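Local coordinates for 450aa long hypothetical fmu protein (Pyrococcus horikoshii, PDB 2YXL) that probably methylates cytosine in RNA at carbon 5, as an RsmB/NOP-family enzyme dependent on S-adenosylmethionine, and is captured here with the cofactor analogue sinefungin, at residues A[253-258]-A[275-280]; A[262-267]-A[329-334]; A[335-340]-A[386-391]. One frame throughout, in Å; residues are numbered along the deposited sequence.

Contact 1 of 3, residues A[253-258]-A[275-280]; sequences IVLDPK and THLAEL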
loop_
_atom_site.group_PDB
_atom_site.type_symbol
_atom_site.label_atom_id
_atom_site.label_comp_id
_atom_site.label_asym_id
_atom_site.label_seq_id
_atom_site.Cartn_x
_atom_site.Cartn_y
_atom_site.Cartn_z
ATOM N N ILE A 253 11.568 10.921 10.973
ATOM C CA ILE A 253 11.679 11.994 11.966
ATOM C C ILE A 253 12.073 11.431 13.336
ATOM O O ILE A 253 12.877 12.030 14.049
ATOM C CB ILE A 253 10.377 12.851 12.045
ATOM C CG1 ILE A 253 10.183 13.637 10.746
ATOM C CG2 ILE A 253 10.412 13.822 13.237
ATOM C CD1 ILE A 253 8.738 14.012 10.443
ATOM N N VAL A 254 11.514 10.273 13.680
ATOM C CA VAL A 254 11.806 9.599 14.949
ATOM C C VAL A 254 13.274 9.151 15.052
ATOM O O VAL A 254 13.930 9.417 16.062
ATOM C CB VAL A 254 10.823 8.417 15.200
ATOM C CG1 VAL A 254 11.352 7.456 16.269
ATOM C CG2 VAL A 254 9.451 8.953 15.592
ATOM N N LEU A 255 13.777 8.494 14.004
ATOM C CA LEU A 255 15.178 8.074 13.927
ATOM C C LEU A 255 16.102 9.281 14.097
ATOM O O LEU A 255 17.162 9.189 14.739
ATOM C CB LEU A 255 15.467 7.393 12.583
ATOM C CG LEU A 255 16.416 6.184 12.473
ATOM C CD1 LEU A 255 17.110 6.183 11.113
ATOM C CD2 LEU A 255 17.457 6.071 13.588
ATOM N N ASP A 256 15.681 10.399 13.504
ATOM C CA ASP A 256 16.326 11.704 13.664
ATOM C C ASP A 256 17.779 11.746 13.162
ATOM O O ASP A 256 18.703 11.952 13.952
ATOM C CB ASP A 256 16.220 12.173 15.124
ATOM C CG ASP A 256 16.614 13.625 15.304
ATOM O OD1 ASP A 256 17.078 13.971 16.411
ATOM O OD2 ASP A 256 16.459 14.417 14.346
ATOM N N PRO A 257 17.984 11.558 11.843
ATOM C CA PRO A 257 19.334 11.646 11.294
ATOM C C PRO A 257 19.830 13.088 11.223
ATOM O O PRO A 257 19.051 13.998 10.926
ATOM C CB PRO A 257 19.179 11.055 9.891
ATOM C CG PRO A 257 17.769 11.341 9.525
ATOM C CD PRO A 257 16.986 11.246 10.800
ATOM N N LYS A 258 21.117 13.285 11.501
ATOM C CA LYS A 258 21.711 14.618 11.505
ATOM C C LYS A 258 22.646 14.821 10.314
ATOM O O LYS A 258 23.308 13.875 9.883
ATOM C CB LYS A 258 22.459 14.876 12.823
ATOM C CG LYS A 258 21.576 14.887 14.071
ATOM C CD LYS A 258 20.412 15.874 13.937
ATOM C CE LYS A 258 19.502 15.855 15.159
ATOM N NZ LYS A 258 20.203 16.314 16.396
ATOM N N THR A 275 14.571 9.053 0.929
ATOM C CA THR A 275 14.521 10.411 0.394
ATOM C C THR A 275 14.154 11.432 1.485
ATOM O O THR A 275 14.560 12.594 1.420
ATOM C CB THR A 275 13.587 10.509 -0.849
ATOM O OG1 THR A 275 13.945 11.652 -1.634
ATOM C CG2 THR A 275 12.118 10.599 -0.454
ATOM N N HIS A 276 13.405 10.979 2.491
ATOM C CA HIS A 276 13.045 11.795 3.652
ATOM C C HIS A 276 14.236 11.965 4.603
ATOM O O HIS A 276 14.441 13.043 5.163
ATOM C CB HIS A 276 11.851 11.164 4.378
ATOM C CG HIS A 276 11.174 12.069 5.363
ATOM N ND1 HIS A 276 11.342 13.438 5.365
ATOM C CD2 HIS A 276 10.293 11.798 6.356
ATOM C CE1 HIS A 276 10.613 13.968 6.333
ATOM N NE2 HIS A 276 9.965 12.994 6.947
ATOM N N LEU A 277 15.020 10.899 4.773
ATOM C CA LEU A 277 16.224 10.937 5.608
ATOM C C LEU A 277 17.207 11.986 5.096
ATOM O O LEU A 277 17.824 12.705 5.886
ATOM C CB LEU A 277 16.902 9.563 5.662
ATOM C CG LEU A 277 16.205 8.364 6.321
ATOM C CD1 LEU A 277 16.899 7.072 5.914
ATOM C CD2 LEU A 277 16.153 8.481 7.840
ATOM N N ALA A 278 17.331 12.076 3.772
ATOM C CA ALA A 278 18.194 13.062 3.120
ATOM C C ALA A 278 17.755 14.511 3.372
ATOM O O ALA A 278 18.599 15.405 3.485
ATOM C CB ALA A 278 18.277 12.783 1.633
ATOM N N GLU A 279 16.442 14.734 3.454
ATOM C CA GLU A 279 15.884 16.050 3.783
ATOM C C GLU A 279 16.290 16.475 5.187
ATOM O O GLU A 279 16.695 17.616 5.405
ATOM C CB GLU A 279 14.356 16.041 3.697
ATOM C CG GLU A 279 13.781 15.907 2.300
ATOM C CD GLU A 279 12.287 16.194 2.256
ATOM O OE1 GLU A 279 11.855 17.253 2.770
ATOM O OE2 GLU A 279 11.543 15.367 1.695
ATOM N N LEU A 280 16.171 15.544 6.131
ATOM C CA LEU A 280 16.516 15.788 7.531
ATOM C C LEU A 280 18.014 15.996 7.740
ATOM O O LEU A 280 18.426 16.699 8.661
ATOM C CB LEU A 280 16.016 14.638 8.406
ATOM C CG LEU A 280 14.497 14.495 8.520
ATOM C CD1 LEU A 280 14.136 13.121 9.047
ATOM C CD2 LEU A 280 13.910 15.600 9.404
#
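Ile253 meets His276 and Leu280 where the end of helix 246-255 passes helix 272-280. Its CD1 comes to the edge of the imidazole, near the ring plane, 3.8 Å from His276 NE2. The His276 ring is brought there by its first torsion: CG lies opposite the backbone N (chi1 -165°). On the Leu280 side, CG1 of Ile253 is 4.3 Å from Leu280 CD1. The same methyl also lies 3.9 Å from Ile253 N.

Leu255 adds a looser methyl contact, CD1 to Leu277 CD2 at 4.1 Å. The same leucine also packs on Leu335 of the central sheet. Asp256 then leaves the helix with positive phi, and the chain turns into Pro257.

The Pro257 ring fills the angle between two leucines. Its CG is 3.7 Å from Leu277 CD2, and the two side chains cross at about a right angle. Its CD lies 3.8 Å from Leu280 CD1. Pro257 and Leu277 also touch Val263 of strand 262-265.

No hydrogen bond or salt bridge crosses between the two segments. The helix end and the turn after it are joined to helix 272-280 by aliphatic side chains and one imidazole edge. The contact is mainly apolar, and shape and close packing, not directed bonds, hold it.

Contact 2 of 3, residues A[262-267]-A[329-334]; sequences TVVDLA and EVADKV. With SFG (sinefungin), chain B.
Thr262 and Asp332 are joined by two hydrogen bonds at the start of the strand pair. Thr262 N donates to Asp332 OD1 at 3.0 Å, nearly straight at 170°, and uses the anti lone pair of the carboxylate oxygen. In return Asp332 N donates to Thr262 O at 2.9 Å, with a more bent N-H...O angle of 135°. The other carboxylate oxygen, OD2, forms a salt bridge with Lys380. Further along, Val264 N donates to Lys333 O at 3.1 Å. This bond belongs to the parallel pairing of 262-265 with 333-334. CA-H...O contacts from Val263 and Val334 supplement it.

The apolar contacts fall on both faces of the sheet. On one, Val264 and Val334 lie side by side and point the same way, with Val264 CB 3.8 Å from Val334 CG2. The CG2 branch of Val264 stands beside the backbone N and reaches Ala331 CB at 3.8 Å. On the opposite face, Val263 CG2 touches Lys333 CG at 3.8 Å. The lysine chain then bends at chi3 and chi4.

The ligand is met just past the strand. Ala267 O accepts from the sinefungin amino N at 2.9 Å, and Ala267 CB lies 3.4 Å from the ribose O4'.

Asp332 thus has both carboxylate oxygens engaged, one by a backbone N-H and one by a lysine. That pairing would probably favour its charged form. The two bonds with Thr262 tie the corner at 332 to the strand leading to the cofactor pocket.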
loop_
_atom_site.group_PDB
_atom_site.type_symbol
_atom_site.label_atom_id
_atom_site.label_comp_id
_atom_site.label_asym_id
_atom_site.label_seq_id
_atom_site.Cartn_x
_atom_site.Cartn_y
_atom_site.Cartn_z
ATOM N N THR A 262 26.596 9.269 8.824
ATOM C CA THR A 262 26.499 8.158 7.886
ATOM C C THR A 262 25.316 7.269 8.276
ATOM O O THR A 262 25.277 6.705 9.373
ATOM C CB THR A 262 27.840 7.372 7.743
ATOM O OG1 THR A 262 27.589 6.066 7.205
ATOM C CG2 THR A 262 28.561 7.244 9.081
ATOM N N VAL A 263 24.344 7.184 7.374
ATOM C CA VAL A 263 23.082 6.505 7.642
ATOM C C VAL A 263 22.881 5.330 6.686
ATOM O O VAL A 263 23.328 5.367 5.538
ATOM C CB VAL A 263 21.883 7.503 7.557
ATOM C CG1 VAL A 263 20.537 6.790 7.684
ATOM C CG2 VAL A 263 22.011 8.577 8.631
ATOM N N VAL A 264 22.218 4.285 7.177
ATOM C CA VAL A 264 21.868 3.131 6.351
ATOM C C VAL A 264 20.352 2.932 6.308
ATOM O O VAL A 264 19.687 2.934 7.344
ATOM C CB VAL A 264 22.560 1.838 6.854
ATOM C CG1 VAL A 264 22.071 0.621 6.078
ATOM C CG2 VAL A 264 24.072 1.963 6.743
ATOM N N ASP A 265 19.818 2.792 5.096
ATOM C CA ASP A 265 18.432 2.379 4.886
ATOM C C ASP A 265 18.481 0.960 4.332
ATOM O O ASP A 265 18.747 0.753 3.146
ATOM C CB ASP A 265 17.719 3.328 3.916
ATOM C CG ASP A 265 16.199 3.158 3.920
ATOM O OD1 ASP A 265 15.698 2.021 4.083
ATOM O OD2 ASP A 265 15.497 4.176 3.744
ATOM N N LEU A 266 18.230 -0.011 5.204
ATOM C CA LEU A 266 18.521 -1.418 4.914
ATOM C C LEU A 266 17.552 -2.061 3.917
ATOM O O LEU A 266 17.921 -2.994 3.204
ATOM C CB LEU A 266 18.589 -2.215 6.220
ATOM C CG LEU A 266 19.558 -3.394 6.328
ATOM C CD1 LEU A 266 20.972 -3.053 5.843
ATOM C CD2 LEU A 266 19.594 -3.894 7.760
ATOM N N ALA A 267 16.320 -1.559 3.876
ATOM C CA ALA A 267 15.347 -1.917 2.842
ATOM C C ALA A 267 14.700 -0.617 2.365
ATOM O O ALA A 267 13.791 -0.089 3.011
ATOM C CB ALA A 267 14.312 -2.884 3.388
ATOM N N GLU A 329 30.825 -1.833 12.337
ATOM C CA GLU A 329 30.199 -0.731 13.071
ATOM C C GLU A 329 30.484 0.607 12.386
ATOM O O GLU A 329 31.306 1.398 12.856
ATOM C CB GLU A 329 30.670 -0.713 14.530
ATOM C CG GLU A 329 30.250 -1.932 15.346
ATOM C CD GLU A 329 30.764 -1.898 16.776
ATOM O OE1 GLU A 329 30.014 -2.308 17.686
ATOM O OE2 GLU A 329 31.916 -1.464 16.997
ATOM N N VAL A 330 29.788 0.854 11.277
ATOM C CA VAL A 330 30.072 2.008 10.423
ATOM C C VAL A 330 28.913 3.016 10.337
ATOM O O VAL A 330 29.086 4.120 9.816
ATOM C CB VAL A 330 30.528 1.549 9.000
ATOM C CG1 VAL A 330 29.330 1.192 8.117
ATOM C CG2 VAL A 330 31.409 2.606 8.335
ATOM N N ALA A 331 27.745 2.642 10.855
ATOM C CA ALA A 331 26.551 3.482 10.736
ATOM C C ALA A 331 26.199 4.225 12.021
ATOM O O ALA A 331 26.024 3.611 13.077
ATOM C CB ALA A 331 25.364 2.656 10.253
ATOM N N ASP A 332 26.097 5.551 11.913
ATOM C CA ASP A 332 25.641 6.407 13.010
ATOM C C ASP A 332 24.215 6.057 13.400
ATOM O O ASP A 332 23.870 6.043 14.579
ATOM C CB ASP A 332 25.718 7.883 12.615
ATOM C CG ASP A 332 27.123 8.438 12.695
ATOM O OD1 ASP A 332 27.582 9.023 11.693
ATOM O OD2 ASP A 332 27.767 8.293 13.755
ATOM N N LYS A 333 23.390 5.789 12.392
ATOM C CA LYS A 333 22.045 5.270 12.599
ATOM C C LYS A 333 21.544 4.519 11.374
ATOM O O LYS A 333 21.861 4.875 10.240
ATOM C CB LYS A 333 21.062 6.375 13.005
ATOM C CG LYS A 333 21.207 7.684 12.254
ATOM C CD LYS A 333 20.295 8.758 12.826
ATOM C CE LYS A 333 20.793 9.313 14.161
ATOM N NZ LYS A 333 20.252 8.548 15.320
ATOM N N VAL A 334 20.771 3.468 11.623
ATOM C CA VAL A 334 20.205 2.648 10.561
ATOM C C VAL A 334 18.684 2.585 10.666
ATOM O O VAL A 334 18.125 2.452 11.758
ATOM C CB VAL A 334 20.825 1.213 10.531
ATOM C CG1 VAL A 334 20.693 0.530 11.879
ATOM C CG2 VAL A 334 20.199 0.353 9.430
HETATM N N SFG B . 11.457 1.710 3.031
HETATM C CA SFG B . 10.803 1.719 1.710
HETATM C C SFG B . 10.148 3.092 1.453
HETATM O O SFG B . 9.958 3.423 0.264
HETATM O OXT SFG B . 9.863 3.792 2.448
HETATM C CB SFG B . 9.774 0.576 1.617
HETATM C CG SFG B . 10.464 -0.800 1.688
HETATM C CD SFG B . 9.485 -1.971 1.511
HETATM N NE SFG B . 8.528 -1.961 2.626
HETATM C "C5'" SFG B . 10.199 -3.342 1.530
HETATM C "C4'" SFG B . 11.390 -3.463 0.546
HETATM O "O4'" SFG B . 12.292 -4.433 1.129
HETATM C "C3'" SFG B . 11.014 -4.029 -0.835
HETATM O "O3'" SFG B . 11.382 -3.075 -1.841
HETATM C "C2'" SFG B . 11.855 -5.308 -0.967
HETATM O "O2'" SFG B . 12.388 -5.448 -2.290
HETATM C "C1'" SFG B . 12.986 -5.031 0.017
HETATM N N9 SFG B . 13.698 -6.246 0.512
HETATM C C8 SFG B . 13.140 -7.388 0.920
HETATM N N7 SFG B . 14.090 -8.241 1.304
HETATM C C5 SFG B . 15.265 -7.639 1.140
HETATM C C6 SFG B . 16.586 -8.022 1.362
HETATM N N6 SFG B . 16.873 -9.231 1.841
HETATM N N1 SFG B . 17.572 -7.151 1.085
HETATM C C2 SFG B . 17.298 -5.943 0.607
HETATM N N3 SFG B . 16.050 -5.550 0.384
HETATM C C4 SFG B . 15.017 -6.371 0.640
#

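Contact 3 of 3, residues A[335-340]-A[386-391]; sequences LLDAPC and LYTTCS. With SFG (sinefungin), chain B.
Asp337 and Thr388 meet beside the ligand: Thr388 OG1 donates to Asp337 OD1 at 2.8 Å. The hydroxyl comes from the anti side, 27° out of the carboxylate plane. Asp337 OD2 accepts from the sinefungin amino N at 2.7 Å and also pairs with Lys273. With CG opposite the backbone N (chi1 -176°), the carboxylate spans ligand and neighbouring strand. Replacing Asp337 by alanine is likely to leave the ligand amino group and Lys273 without the carboxylate they share, and the Thr388 hydroxyl without its acceptor. Pro339 CG packs 3.4 Å from sinefungin C8.

Farther along, Cys340 SG lies 3.6 Å from Cys390 SG and takes a weak bond from Cys390 N. Thr389 OG1 accepts from Ser391 N at 3.2 Å, forming an ST turn, and is also bonded by Asn397.

Behind these groups, backbone bonds between parallel strands 331-337 and 383-389 fix the register. Leu336 N donates to Leu386 O at 2.8 Å, and Leu336 O accepts from Thr388 N. Ala338 N donates to Thr388 O. Leu336 CD2 meets the edge of the Tyr387 ring, in its plane, at 4.0 Å from CD1, while the Tyr387 hydroxyl bonds to Glu396 O.

Parallel strands with a ligand-binding acid at a strand end fit the Rossmann-like methyltransferase fold. Cys390 is the predicted nucleophile; Cys340 beside it is consistent with the second active-site cysteine of RNA cytosine-5 methyltransferases.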
loop_
_atom_site.group_PDB
_atom_site.type_symbol
_atom_site.label_atom_id
_atom_site.label_comp_id
_atom_site.label_asym_id
_atom_site.label_seq_id
_atom_site.Cartn_x
_atom_site.Cartn_y
_atom_site.Cartn_z
ATOM N N LEU A 335 18.028 2.700 9.516
ATOM C CA LEU A 335 16.599 2.481 9.415
ATOM C C LEU A 335 16.341 1.126 8.773
ATOM O O LEU A 335 16.829 0.842 7.673
ATOM C CB LEU A 335 15.936 3.594 8.595
ATOM C CG LEU A 335 14.487 3.383 8.137
ATOM C CD1 LEU A 335 13.511 3.456 9.303
ATOM C CD2 LEU A 335 14.119 4.387 7.058
ATOM N N LEU A 336 15.592 0.286 9.477
ATOM C CA LEU A 336 15.096 -0.950 8.899
ATOM C C LEU A 336 13.578 -0.876 8.760
ATOM O O LEU A 336 12.829 -1.252 9.668
ATOM C CB LEU A 336 15.543 -2.177 9.712
ATOM C CG LEU A 336 15.106 -3.582 9.259
ATOM C CD1 LEU A 336 15.333 -3.825 7.766
ATOM C CD2 LEU A 336 15.804 -4.655 10.084
ATOM N N ASP A 337 13.137 -0.354 7.620
ATOM C CA ASP A 337 11.732 -0.388 7.260
ATOM C C ASP A 337 11.513 -1.729 6.578
ATOM O O ASP A 337 11.544 -1.840 5.350
ATOM C CB ASP A 337 11.363 0.789 6.352
ATOM C CG ASP A 337 9.882 0.832 6.025
ATOM O OD1 ASP A 337 9.053 0.570 6.926
ATOM O OD2 ASP A 337 9.541 1.134 4.861
ATOM N N ALA A 338 11.303 -2.743 7.411
ATOM C CA ALA A 338 11.402 -4.143 7.009
ATOM C C ALA A 338 10.332 -4.571 6.020
ATOM O O ALA A 338 9.186 -4.135 6.124
ATOM C CB ALA A 338 11.368 -5.039 8.241
ATOM N N PRO A 339 10.705 -5.429 5.051
ATOM C CA PRO A 339 9.689 -6.078 4.232
ATOM C C PRO A 339 8.735 -6.819 5.156
ATOM O O PRO A 339 9.177 -7.457 6.116
ATOM C CB PRO A 339 10.497 -7.068 3.378
ATOM C CG PRO A 339 11.820 -7.189 4.058
ATOM C CD PRO A 339 12.062 -5.850 4.663
ATOM N N CYS A 340 7.439 -6.709 4.893
ATOM C CA CYS A 340 6.440 -7.257 5.800
ATOM C C CYS A 340 5.171 -7.667 5.067
ATOM O O CYS A 340 5.095 -7.565 3.842
ATOM C CB CYS A 340 6.129 -6.251 6.914
ATOM S SG CYS A 340 5.316 -4.746 6.353
ATOM N N LEU A 386 16.255 2.087 14.118
ATOM C CA LEU A 386 14.796 2.113 14.092
ATOM C C LEU A 386 14.256 0.979 13.240
ATOM O O LEU A 386 14.633 0.822 12.077
ATOM C CB LEU A 386 14.242 3.461 13.610
ATOM C CG LEU A 386 12.715 3.543 13.435
ATOM C CD1 LEU A 386 11.954 3.475 14.762
ATOM C CD2 LEU A 386 12.327 4.793 12.663
ATOM N N TYR A 387 13.383 0.186 13.847
ATOM C CA TYR A 387 12.710 -0.895 13.159
ATOM C C TYR A 387 11.250 -0.502 12.948
ATOM O O TYR A 387 10.555 -0.122 13.895
ATOM C CB TYR A 387 12.828 -2.182 13.980
ATOM C CG TYR A 387 12.073 -3.369 13.428
ATOM C CD1 TYR A 387 12.632 -4.180 12.436
ATOM C CD2 TYR A 387 10.812 -3.701 13.917
ATOM C CE1 TYR A 387 11.947 -5.289 11.938
ATOM C CE2 TYR A 387 10.116 -4.806 13.424
ATOM C CZ TYR A 387 10.691 -5.593 12.438
ATOM O OH TYR A 387 9.996 -6.675 11.950
ATOM N N THR A 388 10.802 -0.568 11.699
ATOM C CA THR A 388 9.407 -0.293 11.373
ATOM C C THR A 388 8.868 -1.318 10.397
ATOM O O THR A 388 9.601 -1.825 9.548
ATOM C CB THR A 388 9.186 1.117 10.747
ATOM O OG1 THR A 388 9.936 1.240 9.533
ATOM C CG2 THR A 388 9.571 2.226 11.706
ATOM N N THR A 389 7.584 -1.629 10.553
ATOM C CA THR A 389 6.807 -2.339 9.546
ATOM C C THR A 389 5.482 -1.602 9.358
ATOM O O THR A 389 5.071 -0.809 10.214
ATOM C CB THR A 389 6.487 -3.798 9.956
ATOM O OG1 THR A 389 5.472 -3.801 10.970
ATOM C CG2 THR A 389 7.734 -4.532 10.461
ATOM N N CYS A 390 4.819 -1.859 8.236
ATOM C CA CYS A 390 3.437 -1.428 8.072
ATOM C C CYS A 390 2.522 -2.639 8.238
ATOM O O CYS A 390 1.612 -2.873 7.447
ATOM C CB CYS A 390 3.228 -0.717 6.736
ATOM S SG CYS A 390 3.893 -1.603 5.334
ATOM N N SER A 391 2.796 -3.408 9.289
ATOM C CA SER A 391 2.016 -4.585 9.643
ATOM C C SER A 391 1.408 -4.392 11.026
ATOM O O SER A 391 1.971 -3.692 11.866
ATOM C CB SER A 391 2.902 -5.832 9.625
ATOM O OG SER A 391 2.234 -6.942 10.202
HETATM N N SFG B . 11.457 1.710 3.031
HETATM C CA SFG B . 10.803 1.719 1.710
HETATM C C SFG B . 10.148 3.092 1.453
HETATM O O SFG B . 9.958 3.423 0.264
HETATM O OXT SFG B . 9.863 3.792 2.448
HETATM C CB SFG B . 9.774 0.576 1.617
HETATM C CG SFG B . 10.464 -0.800 1.688
HETATM C CD SFG B . 9.485 -1.971 1.511
HETATM N NE SFG B . 8.528 -1.961 2.626
HETATM C "C5'" SFG B . 10.199 -3.342 1.530
HETATM C "C4'" SFG B . 11.390 -3.463 0.546
HETATM O "O4'" SFG B . 12.292 -4.433 1.129
HETATM C "C3'" SFG B . 11.014 -4.029 -0.835
HETATM O "O3'" SFG B . 11.382 -3.075 -1.841
HETATM C "C2'" SFG B . 11.855 -5.308 -0.967
HETATM O "O2'" SFG B . 12.388 -5.448 -2.290
HETATM C "C1'" SFG B . 12.986 -5.031 0.017
HETATM N N9 SFG B . 13.698 -6.246 0.512
HETATM C C8 SFG B . 13.140 -7.388 0.920
HETATM N N7 SFG B . 14.090 -8.241 1.304
HETATM C C5 SFG B . 15.265 -7.639 1.140
HETATM C C6 SFG B . 16.586 -8.022 1.362
HETATM N N6 SFG B . 16.873 -9.231 1.841
HETATM N N1 SFG B . 17.572 -7.151 1.085
HETATM C C2 SFG B . 17.298 -5.943 0.607
HETATM N N3 SFG B . 16.050 -5.550 0.384
HETATM C C4 SFG B . 15.017 -6.371 0.640
#

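In the fold
Contacts 2 and 3 share strand 331-337 and follow each other across one sheet. Val264 O meets Leu335 N at 2.7 Å, a probable hydrogen bond that carries the pairing of contact 2 into contact 3. Their centres are about 14 Å apart, and both reach the amino end of sinefungin. Contact 1 packs its helices on this sheet. Its Leu255 CG lies 3.7 Å from Leu386 CB, and its Leu255 O is 3.2 Å from Lys333 NZ, probably hydrogen-bonded. It stays off the ligand, with the His276 side chain about 8 Å from sinefungin. The centres of contacts 1 and 3 are about 15 Å apart.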